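Long-range contact in dehydroascorbate reductase (Chlamydomonas reinhardtii, PDB 5XFT), which probably reduces dehydroascorbate to ascorbate at the expense of two glutathiones, as a member of the glutathione S-transferase superfamily: residues Pro96-Ile110 against Lys121-Tyr135. Sequence-based numbering, arbitrary orientation.
Sequences PAEIGAKLFPNFRAI and KVAALEEQLAGMDDY
With CG anti to its carbonyl carbon (chi1 -62°) and the chain bent at chi2 (-76°), Q128 lifts its amide against the start of helix 103-110. There Q128 OE1 accepts a fairly straight hydrogen bond from K102 N (3.0 Å), the N-cap residue, whose N-H comes from above the plane of the Q128 side-chain amide. A glutamine is long enough to reach this turn; its side chain crosses that of K102 at about a right angle, with Q128 NE2 3.5 Å from K102 CB. Q128 CG lies 3.6 Å from N106 ND2. Replacing Q128 by an alanine would probably leave K102 N without this acceptor and open a gap beside N106. A water links G100 N to Q128 O, and G100 takes a positive phi (70°) that glycine adopts readily.

Further along, the axes of helices 103-110 and 121-135 approach to 8.6 Å and run roughly antiparallel. N106, pointing toward the other helix, sits as a knob among K121, A124, L125 and Q128. L125 answers as a knob among L103, N106, F107 and I110; its branched end sends CD1 to L103 CD1 (3.6 Å) and CD2 to I110 CD1. At the other end the branches of I99 divide the work, CG2 reaching M132 CG (3.8 Å) and CD1 the Y135 ring at CD2 (3.9 Å).

Within the all-helical C-terminal domain of the GST fold, helix 153-173 covers F107 and I110, while helix 182-193 packs on L129 and M132.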
# COMPACT_ATOMS: atom_id res chain seq x y z
N PRO A 96 2.97 15.15 8.24
CA PRO A 96 2.52 16.10 7.21
C PRO A 96 2.20 15.39 5.90
O PRO A 96 2.79 14.37 5.54
CB PRO A 96 3.72 17.04 7.05
CG PRO A 96 4.47 16.93 8.32
CD PRO A 96 4.27 15.53 8.82
N ALA A 97 1.25 15.98 5.17
CA ALA A 97 0.75 15.37 3.94
C ALA A 97 1.84 15.28 2.87
O ALA A 97 1.90 14.29 2.13
CB ALA A 97 -0.45 16.15 3.41
N GLU A 98 2.71 16.29 2.78
CA GLU A 98 3.65 16.38 1.67
C GLU A 98 4.65 15.23 1.65
O GLU A 98 5.30 15.01 0.62
CB GLU A 98 4.40 17.71 1.72
CG GLU A 98 5.40 17.79 2.85
CD GLU A 98 6.19 19.09 2.86
OE1 GLU A 98 7.44 19.03 2.86
OE2 GLU A 98 5.56 20.17 2.88
N ILE A 99 4.78 14.49 2.75
CA ILE A 99 5.82 13.48 2.89
C ILE A 99 5.36 12.18 2.26
O ILE A 99 4.26 11.69 2.55
CB ILE A 99 6.20 13.30 4.36
CG1 ILE A 99 6.86 14.58 4.88
CG2 ILE A 99 7.12 12.11 4.55
CD1 ILE A 99 7.10 14.59 6.36
N GLY A 100 6.20 11.60 1.41
CA GLY A 100 5.81 10.44 0.64
C GLY A 100 4.80 10.73 -0.43
O GLY A 100 4.32 9.80 -1.08
N ALA A 101 4.46 12.00 -0.65
CA ALA A 101 3.41 12.34 -1.60
C ALA A 101 3.80 12.02 -3.04
O ALA A 101 2.91 11.84 -3.88
CB ALA A 101 3.05 13.82 -1.49
N LYS A 102 5.09 11.94 -3.35
CA LYS A 102 5.53 11.63 -4.71
C LYS A 102 6.46 10.43 -4.75
O LYS A 102 7.16 10.22 -5.75
CB LYS A 102 6.22 12.84 -5.35
CG LYS A 102 5.58 14.18 -5.05
CD LYS A 102 6.39 15.28 -5.71
CE LYS A 102 6.08 16.66 -5.14
NZ LYS A 102 7.06 17.66 -5.65
N LEU A 103 6.50 9.63 -3.68
CA LEU A 103 7.28 8.40 -3.70
C LEU A 103 6.86 7.51 -4.86
O LEU A 103 7.66 7.19 -5.75
CB LEU A 103 7.10 7.68 -2.36
CG LEU A 103 7.59 6.25 -2.21
CD1 LEU A 103 9.09 6.20 -2.38
CD2 LEU A 103 7.18 5.69 -0.86
N PHE A 104 5.58 7.13 -4.88
CA PHE A 104 5.08 6.23 -5.92
C PHE A 104 5.14 6.84 -7.32
O PHE A 104 5.58 6.14 -8.24
CB PHE A 104 3.66 5.79 -5.55
CG PHE A 104 3.04 4.85 -6.55
CD1 PHE A 104 2.18 5.33 -7.53
CD2 PHE A 104 3.30 3.49 -6.50
CE1 PHE A 104 1.60 4.47 -8.45
CE2 PHE A 104 2.73 2.63 -7.42
CZ PHE A 104 1.88 3.12 -8.39
N PRO A 105 4.73 8.09 -7.56
CA PRO A 105 4.85 8.63 -8.92
C PRO A 105 6.28 8.71 -9.43
O PRO A 105 6.51 8.42 -10.61
CB PRO A 105 4.22 10.03 -8.79
CG PRO A 105 3.26 9.90 -7.67
CD PRO A 105 3.93 8.98 -6.69
N ASN A 106 7.24 9.11 -8.60
CA ASN A 106 8.63 9.18 -9.04
C ASN A 106 9.16 7.79 -9.33
O ASN A 106 9.84 7.57 -10.34
CB ASN A 106 9.50 9.86 -7.97
CG ASN A 106 9.16 11.33 -7.78
OD1 ASN A 106 8.71 12.00 -8.71
ND2 ASN A 106 9.36 11.82 -6.57
N PHE A 107 8.88 6.84 -8.44
CA PHE A 107 9.33 5.47 -8.62
C PHE A 107 8.73 4.86 -9.89
O PHE A 107 9.41 4.12 -10.62
CB PHE A 107 8.96 4.67 -7.37
CG PHE A 107 8.61 3.25 -7.63
CD1 PHE A 107 9.57 2.36 -8.10
CD2 PHE A 107 7.33 2.79 -7.37
CE1 PHE A 107 9.25 1.06 -8.33
CE2 PHE A 107 7.00 1.49 -7.58
CZ PHE A 107 7.96 0.61 -8.07
N ARG A 108 7.48 5.18 -10.18
CA ARG A 108 6.87 4.71 -11.41
C ARG A 108 7.50 5.39 -12.62
O ARG A 108 7.81 4.72 -13.61
CB ARG A 108 5.36 4.95 -11.38
CG ARG A 108 4.68 4.62 -12.70
CD ARG A 108 3.22 4.95 -12.65
NE ARG A 108 3.00 6.37 -12.40
CZ ARG A 108 1.82 6.91 -12.15
NH1 ARG A 108 0.73 6.15 -12.09
NH2 ARG A 108 1.73 8.22 -11.94
N ALA A 109 7.70 6.71 -12.57
CA ALA A 109 8.32 7.40 -13.69
C ALA A 109 9.72 6.86 -13.96
O ALA A 109 10.21 6.93 -15.09
CB ALA A 109 8.36 8.90 -13.43
N ILE A 110 10.38 6.34 -12.92
CA ILE A 110 11.66 5.69 -13.10
C ILE A 110 11.48 4.36 -13.83
O ILE A 110 12.21 4.05 -14.77
CB ILE A 110 12.36 5.50 -11.74
CG1 ILE A 110 12.79 6.85 -11.17
CG2 ILE A 110 13.53 4.52 -11.86
CD1 ILE A 110 13.22 6.78 -9.74
N LYS A 121 13.96 12.16 -12.13
CA LYS A 121 13.04 11.37 -11.31
C LYS A 121 13.78 10.63 -10.20
O LYS A 121 13.27 10.49 -9.08
CB LYS A 121 12.27 10.40 -12.19
CG LYS A 121 11.21 11.07 -13.06
CD LYS A 121 10.24 11.91 -12.22
CE LYS A 121 9.10 12.47 -13.05
NZ LYS A 121 9.57 13.25 -14.23
N VAL A 122 14.99 10.14 -10.49
CA VAL A 122 15.82 9.54 -9.45
C VAL A 122 16.10 10.55 -8.35
O VAL A 122 15.97 10.24 -7.15
CB VAL A 122 17.13 9.00 -10.07
CG1 VAL A 122 18.09 8.53 -8.98
CG2 VAL A 122 16.83 7.85 -11.02
N ALA A 123 16.47 11.77 -8.73
CA ALA A 123 16.74 12.80 -7.73
C ALA A 123 15.50 13.05 -6.85
O ALA A 123 15.59 13.03 -5.62
CB ALA A 123 17.20 14.08 -8.41
N ALA A 124 14.34 13.25 -7.49
CA ALA A 124 13.12 13.52 -6.75
C ALA A 124 12.76 12.37 -5.82
O ALA A 124 12.40 12.58 -4.65
CB ALA A 124 11.98 13.80 -7.72
N LEU A 125 12.85 11.13 -6.32
CA LEU A 125 12.62 9.96 -5.48
C LEU A 125 13.47 10.02 -4.23
O LEU A 125 12.98 9.79 -3.12
CB LEU A 125 12.90 8.67 -6.26
CG LEU A 125 12.78 7.41 -5.40
CD1 LEU A 125 11.33 7.22 -4.98
CD2 LEU A 125 13.31 6.18 -6.10
N GLU A 126 14.76 10.34 -4.39
CA GLU A 126 15.64 10.31 -3.23
C GLU A 126 15.31 11.45 -2.27
O GLU A 126 15.56 11.33 -1.06
CB GLU A 126 17.11 10.36 -3.66
CG GLU A 126 18.03 9.85 -2.54
CD GLU A 126 19.33 10.63 -2.39
OE1 GLU A 126 19.29 11.82 -1.99
OE2 GLU A 126 20.40 10.02 -2.61
N GLU A 127 14.77 12.56 -2.77
CA GLU A 127 14.25 13.57 -1.84
C GLU A 127 13.07 13.01 -1.03
O GLU A 127 12.97 13.26 0.18
CB GLU A 127 13.83 14.83 -2.60
CG GLU A 127 13.01 15.78 -1.76
CD GLU A 127 12.86 17.16 -2.39
OE1 GLU A 127 13.09 18.15 -1.67
OE2 GLU A 127 12.52 17.25 -3.58
N GLN A 128 12.18 12.25 -1.67
CA GLN A 128 11.07 11.65 -0.94
C GLN A 128 11.56 10.70 0.14
O GLN A 128 11.17 10.81 1.31
CB GLN A 128 10.14 10.93 -1.92
CG GLN A 128 9.50 11.83 -2.96
CD GLN A 128 8.37 12.65 -2.39
OE1 GLN A 128 7.52 12.14 -1.66
NE2 GLN A 128 8.33 13.93 -2.74
N LEU A 129 12.43 9.76 -0.24
CA LEU A 129 12.97 8.81 0.73
C LEU A 129 13.73 9.53 1.84
O LEU A 129 13.79 9.05 2.98
CB LEU A 129 13.89 7.81 0.03
CG LEU A 129 13.23 6.88 -0.98
CD1 LEU A 129 14.28 6.00 -1.63
CD2 LEU A 129 12.18 6.03 -0.28
N ALA A 130 14.34 10.67 1.51
CA ALA A 130 15.02 11.46 2.53
C ALA A 130 14.03 12.03 3.53
O ALA A 130 14.23 11.95 4.75
CB ALA A 130 15.84 12.58 1.88
N GLY A 131 12.93 12.62 3.04
CA GLY A 131 11.88 13.11 3.91
C GLY A 131 11.37 12.05 4.87
O GLY A 131 11.36 12.27 6.09
N MET A 132 10.97 10.90 4.33
CA MET A 132 10.48 9.82 5.18
C MET A 132 11.53 9.39 6.19
O MET A 132 11.23 9.19 7.38
CB MET A 132 10.04 8.63 4.33
CG MET A 132 8.93 8.94 3.34
SD MET A 132 8.73 7.65 2.10
CE MET A 132 8.38 6.23 3.13
N ASP A 133 12.77 9.24 5.73
CA ASP A 133 13.85 8.77 6.60
C ASP A 133 14.10 9.73 7.75
O ASP A 133 14.17 9.32 8.92
CB ASP A 133 15.11 8.56 5.75
CG ASP A 133 16.33 8.26 6.57
OD1 ASP A 133 16.41 7.14 7.13
OD2 ASP A 133 17.21 9.13 6.64
N ASP A 134 14.22 11.02 7.44
CA ASP A 134 14.40 12.04 8.48
C ASP A 134 13.24 12.01 9.46
O ASP A 134 13.44 12.04 10.68
CB ASP A 134 14.53 13.42 7.85
CG ASP A 134 15.78 13.57 7.02
OD1 ASP A 134 16.67 12.70 7.14
OD2 ASP A 134 15.88 14.56 6.25
N TYR A 135 12.00 11.96 8.94
CA TYR A 135 10.85 11.96 9.83
C TYR A 135 10.91 10.78 10.79
O TYR A 135 10.78 10.96 12.01
CB TYR A 135 9.55 11.92 9.02
CG TYR A 135 8.33 12.19 9.88
CD1 TYR A 135 7.72 11.17 10.60
CD2 TYR A 135 7.80 13.47 9.98
CE1 TYR A 135 6.61 11.42 11.39
CE2 TYR A 135 6.69 13.73 10.77
CZ TYR A 135 6.10 12.70 11.47
OH TYR A 135 5.00 12.94 12.26
O HOH W 1 9.07 12.30 1.74